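Local structure of protein archease (Thermotoga maritima, 1J5U) at residues A[17-20]-A[21-24]; A[28-31]-A[32-36]; A[122-126]-A[127-131]. The protein probably activates the tRNA-splicing ligase complex by promoting guanylylation of its catalytic subunit RtcB, and binds calcium. All coordinates share one frame; numbering follows the deposited sequence.

Contact 1 (A[17-20]-A[21-24]). With CA (calcium ion), chain B.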
ATOM      1  N   ILE A  17      -7.883  -8.471 -21.633  1.00 25.25           N
ATOM      2  CA  ILE A  17      -8.346  -7.148 -21.228  1.00 28.46           C
ATOM      3  C   ILE A  17      -7.351  -6.620 -20.205  1.00 28.74           C
ATOM      4  O   ILE A  17      -6.871  -7.372 -19.379  1.00 26.32           O
ATOM      5  CB  ILE A  17      -9.771  -7.184 -20.572  1.00 31.59           C
ATOM      6  CG1 ILE A  17      -9.989  -8.490 -19.808  1.00 34.05           C
ATOM      7  CG2 ILE A  17     -10.859  -7.047 -21.636  1.00 32.64           C
ATOM      8  CD1 ILE A  17      -9.235  -8.595 -18.505  1.00 37.24           C
ATOM      9  N   GLU A  18      -7.014  -5.340 -20.288  1.00 30.95           N
ATOM     10  CA  GLU A  18      -6.107  -4.743 -19.318  1.00 32.72           C
ATOM     11  C   GLU A  18      -6.952  -3.884 -18.371  1.00 31.04           C
ATOM     12  O   GLU A  18      -7.884  -3.200 -18.807  1.00 29.71           O
ATOM     13  CB  GLU A  18      -5.078  -3.855 -20.012  1.00 36.84           C
ATOM     14  CG  GLU A  18      -4.105  -4.582 -20.919  1.00 42.19           C
ATOM     15  CD  GLU A  18      -3.106  -3.628 -21.539  1.00 45.33           C
ATOM     16  OE1 GLU A  18      -3.549  -2.598 -22.095  1.00 48.96           O
ATOM     17  OE2 GLU A  18      -1.883  -3.900 -21.471  1.00 46.90           O
ATOM     18  N   HIS A  19      -6.647  -3.928 -17.083  1.00 29.18           N
ATOM     19  CA  HIS A  19      -7.390  -3.124 -16.102  1.00 28.13           C
ATOM     20  C   HIS A  19      -6.383  -2.451 -15.181  1.00 26.56           C
ATOM     21  O   HIS A  19      -5.293  -2.949 -15.032  1.00 27.68           O
ATOM     22  CB  HIS A  19      -8.259  -4.013 -15.211  1.00 28.35           C
ATOM     23  CG  HIS A  19      -9.361  -4.730 -15.925  1.00 30.38           C
ATOM     24  ND1 HIS A  19     -10.511  -4.272 -16.479  1.00 29.84           N
ATOM     25  CD2 HIS A  19      -9.416  -6.106 -16.016  1.00 32.41           C
ATOM     26  CE1 HIS A  19     -11.239  -5.369 -16.872  1.00 29.32           C
ATOM     27  NE2 HIS A  19     -10.558  -6.462 -16.583  1.00 30.94           N
ATOM     28  N   THR A  20      -6.718  -1.313 -14.589  1.00 26.66           N
ATOM     29  CA  THR A  20      -5.800  -0.746 -13.606  1.00 25.94           C
ATOM     30  C   THR A  20      -6.449  -1.134 -12.274  1.00 25.49           C
ATOM     31  O   THR A  20      -5.819  -1.086 -11.215  1.00 25.24           O
ATOM     32  CB  THR A  20      -5.642   0.783 -13.727  1.00 26.09           C
ATOM     33  OG1 THR A  20      -6.920   1.386 -13.958  1.00 28.27           O
ATOM     34  CG2 THR A  20      -4.682   1.127 -14.884  1.00 27.88           C
ATOM     35  N   ALA A  21      -7.718  -1.537 -12.337  1.00 23.52           N
ATOM     36  CA  ALA A  21      -8.419  -1.990 -11.134  1.00 23.49           C
ATOM     37  C   ALA A  21      -8.369  -3.512 -11.117  1.00 21.76           C
ATOM     38  O   ALA A  21      -9.278  -4.191 -11.614  1.00 22.36           O
ATOM     39  CB  ALA A  21      -9.877  -1.488 -11.126  1.00 22.96           C
ATOM     40  N   ASP A  22      -7.302  -4.065 -10.556  1.00 21.26           N
ATOM     41  CA  ASP A  22      -7.156  -5.521 -10.511  1.00 19.83           C
ATOM     42  C   ASP A  22      -7.537  -6.215  -9.220  1.00 22.18           C
ATOM     43  O   ASP A  22      -8.204  -7.250  -9.258  1.00 22.88           O
ATOM     44  CB  ASP A  22      -5.735  -5.927 -10.887  1.00 20.83           C
ATOM     45  CG  ASP A  22      -5.438  -5.678 -12.350  1.00 23.64           C
ATOM     46  OD1 ASP A  22      -6.160  -6.219 -13.216  1.00 21.77           O
ATOM     47  OD2 ASP A  22      -4.494  -4.927 -12.633  1.00 22.14           O
ATOM     48  N   ILE A  23      -7.087  -5.698  -8.081  1.00 20.01           N
ATOM     49  CA  ILE A  23      -7.444  -6.315  -6.817  1.00 20.96           C
ATOM     50  C   ILE A  23      -7.903  -5.230  -5.877  1.00 20.57           C
ATOM     51  O   ILE A  23      -7.404  -4.098  -5.928  1.00 19.60           O
ATOM     52  CB  ILE A  23      -6.272  -7.117  -6.172  1.00 24.36           C
ATOM     53  CG1 ILE A  23      -5.141  -6.189  -5.751  1.00 24.66           C
ATOM     54  CG2 ILE A  23      -5.736  -8.162  -7.162  1.00 25.42           C
ATOM     55  CD1 ILE A  23      -4.012  -6.951  -5.012  1.00 26.35           C
ATOM     56  N   ALA A  24      -8.867  -5.577  -5.026  1.00 17.56           N
ATOM     57  CA  ALA A  24      -9.448  -4.615  -4.113  1.00 15.39           C
ATOM     58  C   ALA A  24      -9.599  -5.115  -2.693  1.00 16.56           C
ATOM     59  O   ALA A  24      -9.873  -6.288  -2.469  1.00 15.03           O
ATOM     60  CB  ALA A  24     -10.817  -4.194  -4.635  1.00 16.13           C
TER
HETATM   61 CA    CA B 301      -3.241  -4.247 -14.645  1.00 26.20          CA
HETATM   62  O   HOH W   1      -4.986  -6.188 -15.508  1.00 31.84           O
HETATM   63  O   HOH W   2      -1.885  -6.243 -16.212  1.00 45.68           O
HETATM   64  O   HOH W   3      -3.273  -3.243 -17.252  1.00 37.84           O

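Contact 2 (A[28-31]-A[32-36])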
ATOM      1  N   SER A  28      -9.808  -0.827   7.214  1.00 14.46           N
ATOM      2  CA  SER A  28     -10.471  -0.084   8.268  1.00 15.43           C
ATOM      3  C   SER A  28      -9.575   0.013   9.470  1.00 15.75           C
ATOM      4  O   SER A  28      -8.734  -0.857   9.690  1.00 15.46           O
ATOM      5  CB  SER A  28     -11.764  -0.797   8.656  1.00 15.70           C
ATOM      6  OG  SER A  28     -11.481  -2.147   8.968  1.00 19.65           O
ATOM      7  N   GLY A  29      -9.766   1.072  10.250  1.00 15.38           N
ATOM      8  CA  GLY A  29      -8.970   1.276  11.445  1.00 15.77           C
ATOM      9  C   GLY A  29      -9.524   2.496  12.161  1.00 18.88           C
ATOM     10  O   GLY A  29     -10.573   3.026  11.776  1.00 18.44           O
ATOM     11  N   ASN A  30      -8.842   2.961  13.203  1.00 18.96           N
ATOM     12  CA  ASN A  30      -9.339   4.127  13.933  1.00 21.29           C
ATOM     13  C   ASN A  30      -8.608   5.408  13.540  1.00 20.73           C
ATOM     14  O   ASN A  30      -8.906   6.472  14.067  1.00 20.25           O
ATOM     15  CB  ASN A  30      -9.190   3.917  15.453  1.00 25.28           C
ATOM     16  CG  ASN A  30     -10.064   2.772  15.988  1.00 31.01           C
ATOM     17  OD1 ASN A  30      -9.605   1.945  16.788  1.00 35.26           O
ATOM     18  ND2 ASN A  30     -11.328   2.729  15.558  1.00 32.70           N
ATOM     19  N   SER A  31      -7.661   5.320  12.615  1.00 18.90           N
ATOM     20  CA  SER A  31      -6.892   6.509  12.247  1.00 18.01           C
ATOM     21  C   SER A  31      -6.208   6.320  10.909  1.00 16.54           C
ATOM     22  O   SER A  31      -6.131   5.208  10.400  1.00 13.93           O
ATOM     23  CB  SER A  31      -5.802   6.758  13.293  1.00 18.28           C
ATOM     24  OG  SER A  31      -4.785   5.771  13.159  1.00 19.60           O
ATOM     25  N   TYR A  32      -5.708   7.423  10.374  1.00 13.81           N
ATOM     26  CA  TYR A  32      -5.006   7.457   9.100  1.00 17.03           C
ATOM     27  C   TYR A  32      -3.781   6.555   9.152  1.00 16.09           C
ATOM     28  O   TYR A  32      -3.478   5.855   8.197  1.00 15.60           O
ATOM     29  CB  TYR A  32      -4.585   8.895   8.787  1.00 16.46           C
ATOM     30  CG  TYR A  32      -3.708   9.030   7.567  1.00 16.87           C
ATOM     31  CD1 TYR A  32      -4.246   8.974   6.277  1.00 15.11           C
ATOM     32  CD2 TYR A  32      -2.343   9.217   7.702  1.00 15.62           C
ATOM     33  CE1 TYR A  32      -3.434   9.107   5.152  1.00 17.37           C
ATOM     34  CE2 TYR A  32      -1.524   9.355   6.585  1.00 17.52           C
ATOM     35  CZ  TYR A  32      -2.075   9.295   5.314  1.00 17.30           C
ATOM     36  OH  TYR A  32      -1.249   9.421   4.223  1.00 17.22           O
ATOM     37  N   GLU A  33      -3.080   6.587  10.277  1.00 14.79           N
ATOM     38  CA  GLU A  33      -1.896   5.763  10.449  1.00 14.52           C
ATOM     39  C   GLU A  33      -2.247   4.273  10.367  1.00 13.59           C
ATOM     40  O   GLU A  33      -1.504   3.491   9.767  1.00 12.13           O
ATOM     41  CB  GLU A  33      -1.242   6.057  11.798  1.00 17.04           C
ATOM     42  CG  GLU A  33       0.018   5.264  12.028  1.00 20.02           C
ATOM     43  CD  GLU A  33       0.719   5.634  13.334  1.00 23.44           C
ATOM     44  OE1 GLU A  33       0.316   6.627  13.966  1.00 23.11           O
ATOM     45  OE2 GLU A  33       1.676   4.932  13.713  1.00 24.33           O
ATOM     46  N   GLU A  34      -3.375   3.878  10.956  1.00 13.28           N
ATOM     47  CA  GLU A  34      -3.767   2.469  10.923  1.00 13.86           C
ATOM     48  C   GLU A  34      -4.183   2.039   9.507  1.00 11.62           C
ATOM     49  O   GLU A  34      -4.036   0.880   9.154  1.00 12.70           O
ATOM     50  CB  GLU A  34      -4.889   2.176  11.928  1.00 14.14           C
ATOM     51  CG  GLU A  34      -4.428   2.277  13.375  1.00 18.35           C
ATOM     52  CD  GLU A  34      -5.450   1.711  14.358  1.00 21.44           C
ATOM     53  OE1 GLU A  34      -6.609   1.434  13.972  1.00 20.57           O
ATOM     54  OE2 GLU A  34      -5.088   1.556  15.530  1.00 25.23           O
ATOM     55  N   LEU A  35      -4.705   2.966   8.712  1.00 11.74           N
ATOM     56  CA  LEU A  35      -5.036   2.615   7.339  1.00 13.54           C
ATOM     57  C   LEU A  35      -3.734   2.352   6.594  1.00 12.37           C
ATOM     58  O   LEU A  35      -3.670   1.459   5.756  1.00 11.48           O
ATOM     59  CB  LEU A  35      -5.820   3.726   6.648  1.00 13.13           C
ATOM     60  CG  LEU A  35      -7.189   3.987   7.294  1.00 15.86           C
ATOM     61  CD1 LEU A  35      -7.943   4.961   6.439  1.00 15.66           C
ATOM     62  CD2 LEU A  35      -7.987   2.667   7.412  1.00 15.32           C
ATOM     63  N   LEU A  36      -2.692   3.136   6.889  1.00 12.94           N
ATOM     64  CA  LEU A  36      -1.398   2.908   6.232  1.00 13.94           C
ATOM     65  C   LEU A  36      -0.804   1.579   6.707  1.00 13.31           C
ATOM     66  O   LEU A  36      -0.136   0.896   5.939  1.00 13.85           O
ATOM     67  CB  LEU A  36      -0.404   4.048   6.514  1.00 13.01           C
ATOM     68  CG  LEU A  36      -0.594   5.320   5.662  1.00 14.49           C
ATOM     69  CD1 LEU A  36       0.302   6.434   6.201  1.00 12.85           C
ATOM     70  CD2 LEU A  36      -0.252   5.023   4.203  1.00 12.41           C
TER

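Contact 3 (A[122-126]-A[127-131])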
ATOM      1  N   GLU A 122     -13.924   7.211   4.644  1.00 21.98           N
ATOM      2  CA  GLU A 122     -15.265   7.390   5.185  1.00 24.63           C
ATOM      3  C   GLU A 122     -15.189   7.146   6.673  1.00 25.77           C
ATOM      4  O   GLU A 122     -14.569   6.168   7.106  1.00 23.65           O
ATOM      5  CB  GLU A 122     -16.259   6.384   4.592  1.00 27.12           C
ATOM      6  CG  GLU A 122     -16.379   6.397   3.088  1.00 33.37           C
ATOM      7  CD  GLU A 122     -17.472   5.457   2.594  1.00 38.16           C
ATOM      8  OE1 GLU A 122     -17.687   4.396   3.235  1.00 40.23           O
ATOM      9  OE2 GLU A 122     -18.108   5.771   1.562  1.00 39.39           O
ATOM     10  N   ARG A 123     -15.839   8.022   7.439  1.00 25.31           N
ATOM     11  CA  ARG A 123     -15.889   7.929   8.897  1.00 29.36           C
ATOM     12  C   ARG A 123     -17.222   7.349   9.350  1.00 31.85           C
ATOM     13  O   ARG A 123     -18.282   7.759   8.862  1.00 30.15           O
ATOM     14  CB  ARG A 123     -15.750   9.304   9.542  1.00 29.99           C
ATOM     15  CG  ARG A 123     -14.381   9.879   9.574  1.00 31.67           C
ATOM     16  CD  ARG A 123     -14.443  11.229  10.310  1.00 35.34           C
ATOM     17  NE  ARG A 123     -15.145  11.108  11.593  1.00 33.64           N
ATOM     18  CZ  ARG A 123     -15.651  12.132  12.279  1.00 35.36           C
ATOM     19  NH1 ARG A 123     -15.539  13.370  11.819  1.00 34.48           N
ATOM     20  NH2 ARG A 123     -16.290  11.918  13.424  1.00 34.42           N
ATOM     21  N   ASP A 124     -17.156   6.420  10.302  1.00 32.39           N
ATOM     22  CA  ASP A 124     -18.331   5.750  10.846  1.00 36.06           C
ATOM     23  C   ASP A 124     -18.029   5.543  12.323  1.00 36.75           C
ATOM     24  O   ASP A 124     -17.432   4.538  12.706  1.00 38.04           O
ATOM     25  CB  ASP A 124     -18.524   4.396  10.160  1.00 37.91           C
ATOM     26  CG  ASP A 124     -19.804   3.698  10.582  1.00 42.48           C
ATOM     27  OD1 ASP A 124     -20.326   4.001  11.683  1.00 43.53           O
ATOM     28  OD2 ASP A 124     -20.277   2.829   9.815  1.00 43.30           O
ATOM     29  N   GLY A 125     -18.425   6.502  13.150  1.00 36.44           N
ATOM     30  CA  GLY A 125     -18.146   6.390  14.563  1.00 35.80           C
ATOM     31  C   GLY A 125     -16.646   6.503  14.774  1.00 36.57           C
ATOM     32  O   GLY A 125     -16.022   7.490  14.371  1.00 35.38           O
ATOM     33  N   ASP A 126     -16.066   5.487  15.398  1.00 34.87           N
ATOM     34  CA  ASP A 126     -14.631   5.463  15.660  1.00 35.56           C
ATOM     35  C   ASP A 126     -13.852   4.928  14.451  1.00 32.34           C
ATOM     36  O   ASP A 126     -12.627   5.006  14.414  1.00 31.71           O
ATOM     37  CB  ASP A 126     -14.332   4.550  16.858  1.00 38.27           C
ATOM     38  CG  ASP A 126     -14.879   5.092  18.173  1.00 42.09           C
ATOM     39  OD1 ASP A 126     -16.052   5.530  18.218  1.00 45.28           O
ATOM     40  OD2 ASP A 126     -14.130   5.063  19.173  1.00 44.38           O
ATOM     41  N   VAL A 127     -14.568   4.393  13.470  1.00 30.07           N
ATOM     42  CA  VAL A 127     -13.931   3.790  12.308  1.00 27.92           C
ATOM     43  C   VAL A 127     -13.726   4.653  11.072  1.00 26.32           C
ATOM     44  O   VAL A 127     -14.635   5.330  10.595  1.00 26.96           O
ATOM     45  CB  VAL A 127     -14.694   2.510  11.883  1.00 29.45           C
ATOM     46  CG1 VAL A 127     -13.927   1.779  10.772  1.00 30.80           C
ATOM     47  CG2 VAL A 127     -14.888   1.591  13.097  1.00 30.15           C
ATOM     48  N   LEU A 128     -12.500   4.616  10.570  1.00 23.33           N
ATOM     49  CA  LEU A 128     -12.128   5.308   9.355  1.00 21.72           C
ATOM     50  C   LEU A 128     -11.915   4.164   8.365  1.00 20.54           C
ATOM     51  O   LEU A 128     -11.196   3.215   8.666  1.00 19.28           O
ATOM     52  CB  LEU A 128     -10.823   6.081   9.563  1.00 21.87           C
ATOM     53  CG  LEU A 128     -10.468   7.024   8.415  1.00 24.34           C
ATOM     54  CD1 LEU A 128     -11.575   8.087   8.275  1.00 25.03           C
ATOM     55  CD2 LEU A 128      -9.107   7.694   8.694  1.00 23.48           C
ATOM     56  N   LYS A 129     -12.535   4.232   7.196  1.00 18.52           N
ATOM     57  CA  LYS A 129     -12.382   3.161   6.227  1.00 20.15           C
ATOM     58  C   LYS A 129     -12.406   3.622   4.776  1.00 19.51           C
ATOM     59  O   LYS A 129     -12.806   4.744   4.471  1.00 19.33           O
ATOM     60  CB  LYS A 129     -13.478   2.108   6.424  1.00 20.81           C
ATOM     61  CG  LYS A 129     -14.888   2.621   6.164  1.00 25.81           C
ATOM     62  CD  LYS A 129     -15.952   1.551   6.451  1.00 29.25           C
ATOM     63  CE  LYS A 129     -17.361   2.120   6.247  1.00 32.71           C
ATOM     64  NZ  LYS A 129     -18.428   1.288   6.890  1.00 35.05           N
ATOM     65  N   THR A 130     -11.944   2.744   3.894  1.00 18.83           N
ATOM     66  CA  THR A 130     -11.953   3.005   2.458  1.00 17.96           C
ATOM     67  C   THR A 130     -11.608   1.754   1.695  1.00 18.04           C
ATOM     68  O   THR A 130     -11.034   0.811   2.246  1.00 16.26           O
ATOM     69  CB  THR A 130     -10.928   4.084   2.030  1.00 17.55           C
ATOM     70  OG1 THR A 130     -11.072   4.342   0.630  1.00 17.88           O
ATOM     71  CG2 THR A 130      -9.486   3.613   2.278  1.00 16.38           C
ATOM     72  N   LYS A 131     -11.999   1.732   0.427  1.00 16.71           N
ATOM     73  CA  LYS A 131     -11.608   0.638  -0.426  1.00 18.22           C
ATOM     74  C   LYS A 131     -10.236   1.091  -0.949  1.00 16.89           C
ATOM     75  O   LYS A 131      -9.941   2.285  -0.968  1.00 17.58           O
ATOM     76  CB  LYS A 131     -12.588   0.481  -1.602  1.00 21.87           C
ATOM     77  CG  LYS A 131     -13.485  -0.769  -1.516  1.00 27.86           C
ATOM     78  CD  LYS A 131     -14.490  -0.812  -2.656  1.00 31.99           C
ATOM     79  CE  LYS A 131     -15.255  -2.122  -2.680  1.00 32.14           C
ATOM     80  NZ  LYS A 131     -15.775  -2.457  -1.326  1.00 34.60           N
TER

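Contact 1 (A[17-20]-A[21-24])
His19 and Asp22 meet at the calcium site, where the loop 17-20 bends into strand 23-29. His19 binds the metal through its backbone, O lying 2.5 Å from the calcium ion. The carboxylate of Asp22 supplies the second ligand of this stretch, OD2 to calcium 2.5 Å. It binds through one oxygen, since Asp22 OD1 stays 3.8 Å from the metal. The shared ion brings two acceptors together, His19 O and Asp22 OD2 at 3.2 Å, with no hydrogen bond between them. The other carboxylate oxygen works through water 1, itself a calcium ligand, which donates to Asp22 OD1 over 2.6 Å. The same water accepts from His19 N at 3.2 Å, tying loop backbone, carboxylate and metal into one small network. Asp22 reaches back to the loop because its CG lies anti to its own carbonyl carbon, beside the backbone N (chi1 -69°). On that path OD1 passes His19 CB at 3.6 Å and comes to the edge of the imidazole ring, near its plane. The backbone adds a weak bond at the bend, Asp22 N to Thr20 O at 3.4 Å. At the same place Asp22 and Ile23 both face Phe134 of strand 127-135, a classic beta bulge where the edge strand begins. Asp135 OD1 and the terminal oxygen OXT of Thr136, from the end of that neighbouring strand, join waters 1, 2 and 3 to complete seven ligands. The ion would thus offset the negative charge of two aspartates and the chain terminus. Thr20 turns to another partner, its OG1 hydrogen-bonding to His117 NE2.

Contact 2 (A[28-31]-A[32-36])
Asn30 and Glu34 lay their side chains alongside one another, pointing the same way, with amide and carboxylate planes 38° apart. The firm link is to backbone: Asn30 N donates to Glu34 OE1 at 2.8 Å, nearly straight, meeting the oxygen from 43° above the carboxylate plane. Glu34 CG sits beside its own N, anti to the carbonyl carbon (chi1 -69°), and the extended chain beyond runs back to the strand end, OE1 reaching 3.5 Å from Gly29 CA. A lysine in place of Glu34 would probably leave Asn30 N without its acceptor and set the turn before the helix free to shift. Gly29 suits this closeness, since a beta carbon there would run into Glu34 CB. Ser31 is the N-cap of helix 32-47: its OG accepts from Glu34 N at 3.2 Å, while OG also touches Glu34 CG at 3.5 Å. Ser31 O accepts from Leu35 N at 3.1 Å, an i to i+4 bond of the helix's first turn. Leu35, the next residue along the helix, brings CD2 to 3.7 Å from Gly29 N. The junction joins edge strand 23-29 to the helix packed against its sheet: Leu35 touches Leu128 of strand 127-135, Asn30 ND2 bonds to Asp126 O, and Tyr32 and Leu36 touch helix 66-81 and Leu96 of strand 95-105.

Contact 3 (A[122-126]-A[127-131])
Asp124 and Val127 close a tight beta hairpin between strands 113-124 and 127-135 through a type II' turn. Gly125 takes the first central position with a positive phi of 68°, and Asp126 the second. Asp124 and Val127 form a hydrogen-bonded pair, as do Glu122 and Lys129 further along, with Arg123 and Leu128 a non-hydrogen-bonded pair between them. In the turn, Val127 N reaches Asp124 O at 3.0 Å from above the carbonyl plane. Glu122, Asp124, Val127 and Lys129 share one face of the sheet. Lys129 CG stands between its own N and carbonyl carbon (chi1 64°), passing Glu122 O at 3.7 Å, and the extended chain then rises from the sheet. There the two acids flank it: Asp124 OD2 makes a long salt bridge to Lys129 NZ at 3.8 Å, a diagonal reach helped by chi1 of -175°, which sets Asp124 CG anti to its N. Glu122 meets the lysine at its aliphatic part, OE1 to Lys129 CE 3.8 Å. Its charge is still close, Glu122 OE1 being 4.9 Å from Lys129 NZ, so both carboxylates would probably stabilise the ammonium. Val127 uses its beta branch nearer the turn, with CB 3.5 Å from Asp124 O and CG2 against the Asp126 carbonyl carbon. Arg123 and Leu128 project from the other face and cross obliquely. Their meeting is purely aliphatic: the methylene Arg123 CG rests on Leu128 CD1 at 3.6 Å, while the arginine chain bends further out. Strand 23-29 lies along the far side of strand 127-135. Between the hairpin strands, Arg123 CA directs a C-H...O contact at Val127 O, 3.3 Å away.

How the contacts relate
All three contacts reach one antiparallel sheet, with strand 127-135 in the middle between strands 23-29 and 113-124. Contacts 1 and 2 mark opposite ends of strand 23-29, their centres about 24 Å apart. Contacts 2 and 3 adjoin, centres about 9 Å apart, Gly29 O probably bonding to Leu128 N at 2.8 Å. Contacts 1 and 3 lie on the surface, whereas contact 2 is partly buried, Tyr32 and Leu35 being its buried residues among those that touch. Chemistry follows place: metal ligation and water at 17-24, helix capping with leucine packing at 28-36, and ladder bonds with a charged surface cluster at 122-131.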